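Local coordinates for protein transcription termination factor NusA (Planctomyces limnophilus, PDB 4MTN) that probably takes part in both termination and antitermination of transcription, binding the core RNA polymerase and the nascent RNA, at residues E104-R109 and L158-M163; E133-R138 and R166-L171. All blocks are in the same frame, centred on the assembly; numbering follows the deposited sequence.

Interaction 1. Residues E104-R109 and L158-M163; sequences EYAQLR and LEVKKM
Val160 points its side chain toward the C-terminal end of helix 87-105, at Tyr105 and Ala106, and its two methyls divide the work. CG2 comes in beside the backbone carbonyl of Tyr105 and meets the CB of that residue at 4.0 Å. The branch carbon, CB, sits across from Ala106, with 4.2 Å between Ala106 CB and Val160 CB. Val160 CG1, anti to the backbone N (chi1 -178°), reaches only the neighbourhood of Ala106 N, 4.2 Å off, while Phe102 of the same helix packs on the valine as well. Tyr105 offers this contact little more than its CB and its carbonyl: its ring leads away, to Val169 of the neighbouring strand and to Ile129 and Lys131. The Tyr105 O atom also accepts the turn bond from Leu108 N (3.0 Å).

At the other end Arg109 reaches Leu158 with the edge of its guanidinium group. Its chain bends at chi3 (55°), which brings NE within 2.9 Å of Leu158 O. The N-H points almost straight at that oxygen, at 169°, and the oxygen lies in the guanidinium plane, although NE itself stands above the carbonyl plane. The strand is irregular here: Leu158 and Glu159 sit together opposite Val170 in a classic bulge, and the carbonyl that Arg109 takes belongs to the first of them. Apolar packing by Val160 and one charged donor on a main-chain carbonyl thus join the helix end to the S1 domain strand, and because Arg109 is exposed, its bond probably competes with water.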
ATOM      1  N   GLU A 104      -3.404 -13.515  14.583  1.00 39.13           N
ATOM      2  CA  GLU A 104      -2.020 -13.825  14.248  1.00 40.50           C
ATOM      3  C   GLU A 104      -1.550 -13.089  12.996  1.00 45.72           C
ATOM      4  O   GLU A 104      -0.485 -12.473  12.991  1.00 54.50           O
ATOM      5  CB  GLU A 104      -1.854 -15.333  14.059  1.00 44.76           C
ATOM      6  CG  GLU A 104      -0.450 -15.765  13.681  1.00 53.91           C
ATOM      7  CD  GLU A 104      -0.353 -17.256  13.431  1.00 61.10           C
ATOM      8  OE1 GLU A 104      -1.395 -17.940  13.507  1.00 64.24           O
ATOM      9  OE2 GLU A 104       0.765 -17.741  13.158  1.00 64.36           O
ATOM     10  N   TYR A 105      -2.356 -13.153  11.942  1.00 43.89           N
ATOM     11  CA  TYR A 105      -1.962 -12.636  10.635  1.00 43.82           C
ATOM     12  C   TYR A 105      -2.096 -11.119  10.492  1.00 46.45           C
ATOM     13  O   TYR A 105      -1.387 -10.507   9.692  1.00 47.11           O
ATOM     14  CB  TYR A 105      -2.772 -13.338   9.543  1.00 47.19           C
ATOM     15  CG  TYR A 105      -2.318 -14.760   9.297  1.00 53.73           C
ATOM     16  CD1 TYR A 105      -0.967 -15.065   9.198  1.00 52.72           C
ATOM     17  CD2 TYR A 105      -3.233 -15.797   9.178  1.00 58.71           C
ATOM     18  CE1 TYR A 105      -0.538 -16.357   8.978  1.00 51.46           C
ATOM     19  CE2 TYR A 105      -2.813 -17.099   8.958  1.00 57.40           C
ATOM     20  CZ  TYR A 105      -1.463 -17.370   8.861  1.00 54.66           C
ATOM     21  OH  TYR A 105      -1.029 -18.657   8.643  1.00 57.57           O
ATOM     22  N   ALA A 106      -2.998 -10.510  11.259  1.00 41.72           N
ATOM     23  CA  ALA A 106      -3.193  -9.063  11.189  1.00 40.12           C
ATOM     24  C   ALA A 106      -1.972  -8.304  11.705  1.00 47.32           C
ATOM     25  O   ALA A 106      -1.761  -7.141  11.355  1.00 50.84           O
ATOM     26  CB  ALA A 106      -4.430  -8.654  11.965  1.00 40.47           C
ATOM     27  N   GLN A 107      -1.173  -8.964  12.538  1.00 46.16           N
ATOM     28  CA  GLN A 107       0.049  -8.364  13.061  1.00 47.38           C
ATOM     29  C   GLN A 107       1.200  -8.550  12.078  1.00 45.59           C
ATOM     30  O   GLN A 107       2.271  -7.966  12.241  1.00 50.21           O
ATOM     31  CB  GLN A 107       0.416  -8.975  14.414  1.00 46.58           C
ATOM     32  CG  GLN A 107      -0.721  -9.018  15.418  1.00 36.95           C
ATOM     33  CD  GLN A 107      -0.287  -9.567  16.764  1.00 38.11           C
ATOM     34  OE1 GLN A 107       0.761  -9.191  17.290  1.00 43.33           O
ATOM     35  NE2 GLN A 107      -1.087 -10.466  17.326  1.00 38.63           N
ATOM     36  N   LEU A 108       0.968  -9.371  11.060  1.00 39.19           N
ATOM     37  CA  LEU A 108       2.004  -9.725  10.095  1.00 38.08           C
ATOM     38  C   LEU A 108       1.992  -8.845   8.848  1.00 35.81           C
ATOM     39  O   LEU A 108       2.705  -9.126   7.889  1.00 31.14           O
ATOM     40  CB  LEU A 108       1.866 -11.194   9.691  1.00 40.54           C
ATOM     41  CG  LEU A 108       2.167 -12.213  10.791  1.00 38.65           C
ATOM     42  CD1 LEU A 108       2.096 -13.631  10.246  1.00 41.68           C
ATOM     43  CD2 LEU A 108       3.529 -11.938  11.407  1.00 37.53           C
ATOM     44  N   ARG A 109       1.159  -7.809   8.843  1.00 39.62           N
ATOM     45  CA  ARG A 109       1.063  -6.923   7.685  1.00 44.70           C
ATOM     46  C   ARG A 109       2.412  -6.302   7.330  1.00 42.72           C
ATOM     47  O   ARG A 109       3.078  -5.703   8.174  1.00 45.21           O
ATOM     48  CB  ARG A 109       0.028  -5.822   7.933  1.00 54.06           C
ATOM     49  CG  ARG A 109      -1.409  -6.316   7.911  1.00 71.45           C
ATOM     50  CD  ARG A 109      -2.404  -5.167   7.842  1.00 84.83           C
ATOM     51  NE  ARG A 109      -2.140  -4.279   6.713  1.00 95.73           N
ATOM     52  CZ  ARG A 109      -1.770  -3.008   6.835  1.00104.61           C
ATOM     53  NH1 ARG A 109      -1.630  -2.470   8.037  1.00106.49           N
ATOM     54  NH2 ARG A 109      -1.549  -2.272   5.754  1.00110.12           N
ATOM     55  N   LEU A 158      -0.730  -8.120   2.679  1.00 42.63           N
ATOM     56  CA  LEU A 158      -1.201  -6.775   2.379  1.00 42.75           C
ATOM     57  C   LEU A 158      -2.240  -6.299   3.385  1.00 47.39           C
ATOM     58  O   LEU A 158      -2.140  -5.195   3.918  1.00 53.01           O
ATOM     59  CB  LEU A 158      -1.781  -6.716   0.966  1.00 40.83           C
ATOM     60  CG  LEU A 158      -2.171  -5.317   0.496  1.00 40.56           C
ATOM     61  CD1 LEU A 158      -0.968  -4.392   0.547  1.00 39.94           C
ATOM     62  CD2 LEU A 158      -2.758  -5.360  -0.903  1.00 43.73           C
ATOM     63  N   GLU A 159      -3.235  -7.140   3.644  1.00 52.05           N
ATOM     64  CA  GLU A 159      -4.273  -6.815   4.612  1.00 57.70           C
ATOM     65  C   GLU A 159      -4.949  -8.077   5.129  1.00 51.73           C
ATOM     66  O   GLU A 159      -4.911  -9.124   4.482  1.00 45.72           O
ATOM     67  CB  GLU A 159      -5.314  -5.878   3.997  1.00 67.00           C
ATOM     68  CG  GLU A 159      -6.163  -6.510   2.912  1.00 77.71           C
ATOM     69  CD  GLU A 159      -7.322  -5.627   2.498  1.00 90.12           C
ATOM     70  OE1 GLU A 159      -7.417  -4.493   3.015  1.00 93.94           O
ATOM     71  OE2 GLU A 159      -8.138  -6.064   1.659  1.00 95.13           O
ATOM     72  N   VAL A 160      -5.568  -7.974   6.301  1.00 48.67           N
ATOM     73  CA  VAL A 160      -6.277  -9.099   6.892  1.00 44.52           C
ATOM     74  C   VAL A 160      -7.663  -8.666   7.349  1.00 47.78           C
ATOM     75  O   VAL A 160      -7.802  -7.793   8.205  1.00 54.58           O
ATOM     76  CB  VAL A 160      -5.514  -9.699   8.091  1.00 41.40           C
ATOM     77  CG1 VAL A 160      -6.257 -10.904   8.642  1.00 36.17           C
ATOM     78  CG2 VAL A 160      -4.105 -10.091   7.688  1.00 36.31           C
ATOM     79  N   LYS A 161      -8.687  -9.279   6.769  1.00 47.91           N
ATOM     80  CA  LYS A 161     -10.066  -8.978   7.130  1.00 52.65           C
ATOM     81  C   LYS A 161     -10.849 -10.243   7.448  1.00 58.15           C
ATOM     82  O   LYS A 161     -10.604 -11.302   6.872  1.00 58.68           O
ATOM     83  CB  LYS A 161     -10.765  -8.207   6.006  1.00 48.70           C
ATOM     84  CG  LYS A 161     -10.936  -6.716   6.267  1.00 53.17           C
ATOM     85  CD  LYS A 161      -9.612  -5.970   6.247  1.00 59.56           C
ATOM     86  CE  LYS A 161      -9.821  -4.486   6.509  1.00 65.28           C
ATOM     87  NZ  LYS A 161      -8.541  -3.727   6.512  1.00 67.27           N
ATOM     88  N   LYS A 162     -11.796 -10.123   8.373  1.00 64.42           N
ATOM     89  CA  LYS A 162     -12.690 -11.225   8.699  1.00 70.30           C
ATOM     90  C   LYS A 162     -14.122 -10.894   8.271  1.00 80.63           C
ATOM     91  O   LYS A 162     -14.760 -10.005   8.832  1.00 90.49           O
ATOM     92  CB  LYS A 162     -12.627 -11.548  10.198  1.00 67.68           C
ATOM     93  CG  LYS A 162     -12.609 -10.332  11.116  1.00 67.28           C
ATOM     94  CD  LYS A 162     -12.521 -10.730  12.584  1.00 66.12           C
ATOM     95  CE  LYS A 162     -12.495  -9.499  13.476  1.00 68.24           C
ATOM     96  NZ  LYS A 162     -12.478  -9.858  14.919  1.00 66.77           N
HETATM   97  N   MSE A 163     -14.617 -11.612   7.265  1.00 83.18           N
HETATM   98  CA  MSE A 163     -15.958 -11.370   6.741  1.00 81.30           C
HETATM   99  C   MSE A 163     -16.885 -12.579   6.907  1.00 79.05           C
HETATM  100  O   MSE A 163     -17.804 -12.546   7.726  1.00 71.67           O
HETATM  101  CB  MSE A 163     -15.880 -10.943   5.272  1.00 84.13           C
HETATM  102  CG  MSE A 163     -14.514 -11.154   4.635  1.00 82.81           C
HETATM  103 SE   MSE A 163     -14.048  -9.717   3.402  1.00211.07          SE
HETATM  104  CE  MSE A 163     -14.469  -8.208   4.566  1.00 67.57           C
TER

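Interaction 2. Residues E133-R138 and R166-L171; sequences EAILPR and RVRVVL
Ile135 and Leu171 lock two parallel neighbours of the S1 domain's OB-fold sheet together, strands 133-137 and 167-172. Ile135 N donates to Val169 O (3.0 Å), and Leu171 N returns a bond to Ile135 O (3.1 Å), so one residue is gripped through both its backbone groups. On the face of Ala134 and Val169 the small methyl of Ala134 fits between two larger neighbours: its CB rests 3.8 Å from Val169 CB and 3.9 Å from Leu171 CD1. Leu171 thus spreads its branched end under the alanine, with Val127 and Val157 of the flanking strands against it. Were Leu171 cut back to an alanine, the space beneath Ala134 would probably be left unfilled, and Val127 and Val157 would lose a packing partner. Leu136 CD1 approaches the backbone carbonyl of Leu171.

The other face carries Ile135, Val170 and Pro137. Pro137 crosses Val170 at about a right angle, Pro137 CD meeting Val170 CG1 at 3.8 Å, while Val170 CG2 takes the end of Ile135. The extended chain of Arg168 (CG anti to the backbone N, chi1 174°) carries its guanidinium over the isoleucine, where Ile135 CD1 lies against one face, 3.4 Å from Arg168 NH2.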
ATOM      1  N   GLU A 133      -5.919 -20.656   3.820  1.00 61.71           N
ATOM      2  CA  GLU A 133      -5.696 -20.312   2.421  1.00 60.35           C
ATOM      3  C   GLU A 133      -5.674 -18.799   2.224  1.00 53.95           C
ATOM      4  O   GLU A 133      -6.578 -18.091   2.665  1.00 54.61           O
ATOM      5  CB  GLU A 133      -6.774 -20.940   1.534  1.00 68.60           C
ATOM      6  CG  GLU A 133      -6.777 -22.462   1.537  1.00 78.86           C
ATOM      7  CD  GLU A 133      -5.584 -23.056   0.811  1.00 86.22           C
ATOM      8  OE1 GLU A 133      -4.949 -22.335   0.013  1.00 89.43           O
ATOM      9  OE2 GLU A 133      -5.281 -24.246   1.039  1.00 87.94           O
ATOM     10  N   ALA A 134      -4.631 -18.311   1.561  1.00 49.59           N
ATOM     11  CA  ALA A 134      -4.509 -16.890   1.261  1.00 46.63           C
ATOM     12  C   ALA A 134      -4.623 -16.661  -0.241  1.00 56.09           C
ATOM     13  O   ALA A 134      -4.277 -17.536  -1.035  1.00 60.37           O
ATOM     14  CB  ALA A 134      -3.193 -16.346   1.786  1.00 38.07           C
ATOM     15  N   ILE A 135      -5.113 -15.489  -0.630  1.00 54.79           N
ATOM     16  CA  ILE A 135      -5.270 -15.185  -2.046  1.00 60.35           C
ATOM     17  C   ILE A 135      -4.359 -14.046  -2.495  1.00 58.88           C
ATOM     18  O   ILE A 135      -4.148 -13.074  -1.767  1.00 39.92           O
ATOM     19  CB  ILE A 135      -6.738 -14.836  -2.391  1.00 64.77           C
ATOM     20  CG1 ILE A 135      -7.266 -13.713  -1.493  1.00 66.83           C
ATOM     21  CG2 ILE A 135      -7.620 -16.069  -2.270  1.00 68.77           C
ATOM     22  CD1 ILE A 135      -7.251 -12.339  -2.143  1.00 68.30           C
ATOM     23  N   LEU A 136      -3.810 -14.190  -3.696  1.00 53.86           N
ATOM     24  CA  LEU A 136      -3.018 -13.139  -4.319  1.00 46.81           C
ATOM     25  C   LEU A 136      -3.745 -12.623  -5.561  1.00 51.86           C
ATOM     26  O   LEU A 136      -3.792 -13.305  -6.584  1.00 53.09           O
ATOM     27  CB  LEU A 136      -1.627 -13.663  -4.682  1.00 45.88           C
ATOM     28  CG  LEU A 136      -0.669 -12.727  -5.420  1.00 48.44           C
ATOM     29  CD1 LEU A 136      -0.340 -11.508  -4.576  1.00 44.43           C
ATOM     30  CD2 LEU A 136       0.603 -13.468  -5.812  1.00 47.86           C
ATOM     31  N   PRO A 137      -4.319 -11.414  -5.470  1.00 49.12           N
ATOM     32  CA  PRO A 137      -5.071 -10.811  -6.576  1.00 50.48           C
ATOM     33  C   PRO A 137      -4.169 -10.292  -7.696  1.00 55.15           C
ATOM     34  O   PRO A 137      -2.969 -10.122  -7.481  1.00 53.38           O
ATOM     35  CB  PRO A 137      -5.819  -9.659  -5.901  1.00 45.85           C
ATOM     36  CG  PRO A 137      -4.972  -9.298  -4.734  1.00 47.44           C
ATOM     37  CD  PRO A 137      -4.353 -10.580  -4.256  1.00 46.94           C
ATOM     38  N   ARG A 138      -4.752 -10.053  -8.870  1.00 57.84           N
ATOM     39  CA  ARG A 138      -4.018  -9.540 -10.027  1.00 61.83           C
ATOM     40  C   ARG A 138      -3.222  -8.279  -9.716  1.00 57.48           C
ATOM     41  O   ARG A 138      -2.042  -8.181 -10.055  1.00 58.90           O
ATOM     42  CB  ARG A 138      -4.979  -9.243 -11.181  1.00 72.80           C
ATOM     43  CG  ARG A 138      -5.231 -10.407 -12.118  1.00 81.13           C
ATOM     44  CD  ARG A 138      -6.001  -9.944 -13.346  1.00 92.21           C
ATOM     45  NE  ARG A 138      -7.309  -9.396 -12.995  1.00 98.62           N
ATOM     46  CZ  ARG A 138      -8.468  -9.944 -13.348  1.00105.73           C
ATOM     47  NH1 ARG A 138      -8.488 -11.050 -14.077  1.00109.97           N
ATOM     48  NH2 ARG A 138      -9.609  -9.375 -12.981  1.00108.09           N
ATOM     49  N   ARG A 166     -14.737 -17.471   7.592  1.00102.89           N
ATOM     50  CA  ARG A 166     -13.395 -17.869   7.190  1.00 90.78           C
ATOM     51  C   ARG A 166     -12.554 -16.598   7.087  1.00 78.79           C
ATOM     52  O   ARG A 166     -13.066 -15.540   6.717  1.00 76.67           O
ATOM     53  CB  ARG A 166     -13.421 -18.631   5.865  1.00 91.85           C
ATOM     54  N   VAL A 167     -11.273 -16.690   7.423  1.00 70.62           N
ATOM     55  CA  VAL A 167     -10.424 -15.502   7.444  1.00 63.12           C
ATOM     56  C   VAL A 167      -9.834 -15.220   6.062  1.00 58.97           C
ATOM     57  O   VAL A 167      -9.371 -16.128   5.373  1.00 61.94           O
ATOM     58  CB  VAL A 167      -9.288 -15.639   8.487  1.00 61.66           C
ATOM     59  CG1 VAL A 167      -8.489 -16.914   8.258  1.00 61.69           C
ATOM     60  CG2 VAL A 167      -8.384 -14.412   8.467  1.00 58.70           C
ATOM     61  N   ARG A 168      -9.875 -13.956   5.653  1.00 54.74           N
ATOM     62  CA  ARG A 168      -9.338 -13.550   4.359  1.00 55.06           C
ATOM     63  C   ARG A 168      -7.952 -12.928   4.503  1.00 51.72           C
ATOM     64  O   ARG A 168      -7.796 -11.876   5.122  1.00 54.94           O
ATOM     65  CB  ARG A 168     -10.286 -12.564   3.669  1.00 54.84           C
ATOM     66  CG  ARG A 168      -9.746 -11.975   2.375  1.00 57.02           C
ATOM     67  CD  ARG A 168     -10.714 -10.959   1.783  1.00 58.28           C
ATOM     68  NE  ARG A 168     -10.184 -10.336   0.573  1.00 60.96           N
ATOM     69  CZ  ARG A 168     -10.388 -10.799  -0.655  1.00 69.48           C
ATOM     70  NH1 ARG A 168     -11.114 -11.893  -0.843  1.00 73.80           N
ATOM     71  NH2 ARG A 168      -9.868 -10.166  -1.699  1.00 68.38           N
ATOM     72  N   VAL A 169      -6.949 -13.587   3.934  1.00 46.45           N
ATOM     73  CA  VAL A 169      -5.587 -13.067   3.953  1.00 44.11           C
ATOM     74  C   VAL A 169      -5.134 -12.701   2.543  1.00 45.69           C
ATOM     75  O   VAL A 169      -4.960 -13.574   1.693  1.00 50.14           O
ATOM     76  CB  VAL A 169      -4.598 -14.082   4.558  1.00 41.50           C
ATOM     77  CG1 VAL A 169      -3.206 -13.477   4.641  1.00 38.69           C
ATOM     78  CG2 VAL A 169      -5.070 -14.530   5.932  1.00 42.81           C
ATOM     79  N   VAL A 170      -4.950 -11.407   2.301  1.00 40.63           N
ATOM     80  CA  VAL A 170      -4.536 -10.917   0.991  1.00 46.55           C
ATOM     81  C   VAL A 170      -3.030 -10.679   0.947  1.00 49.81           C
ATOM     82  O   VAL A 170      -2.485  -9.973   1.796  1.00 45.43           O
ATOM     83  CB  VAL A 170      -5.265  -9.609   0.626  1.00 45.64           C
ATOM     84  CG1 VAL A 170      -4.819  -9.111  -0.742  1.00 44.73           C
ATOM     85  CG2 VAL A 170      -6.771  -9.813   0.663  1.00 44.68           C
ATOM     86  N   LEU A 171      -2.354 -11.268  -0.036  1.00 51.01           N
ATOM     87  CA  LEU A 171      -0.913 -11.083  -0.153  1.00 46.67           C
ATOM     88  C   LEU A 171      -0.558 -10.101  -1.264  1.00 45.02           C
ATOM     89  O   LEU A 171      -1.421  -9.685  -2.037  1.00 43.06           O
ATOM     90  CB  LEU A 171      -0.234 -12.428  -0.414  1.00 43.82           C
ATOM     91  CG  LEU A 171      -0.717 -13.607   0.433  1.00 47.54           C
ATOM     92  CD1 LEU A 171      -0.155 -14.913  -0.104  1.00 36.29           C
ATOM     93  CD2 LEU A 171      -0.336 -13.414   1.894  1.00 34.17           C
TER

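How the interactions relate
Following the chain from the N terminus, helix 87-105 runs out within 104-109, and strands 112-120, 124-128 and 133-137 come next. Strand 152-162 then returns to close interaction 1, a loop of 48 residues without a helix. Strand 167-172 follows directly and closes interaction 2 back onto 133-138. The segments alternate, so the two loops cross. Their centres are about 9 Å apart, and the contacts touch through neighbouring strands: Leu158 N probably bonds to Val170 O, and Lys161 O to Arg168 N. Interaction 1 ties the end of helix 87-105 to the S1 sheet; interaction 2 joins strands within it.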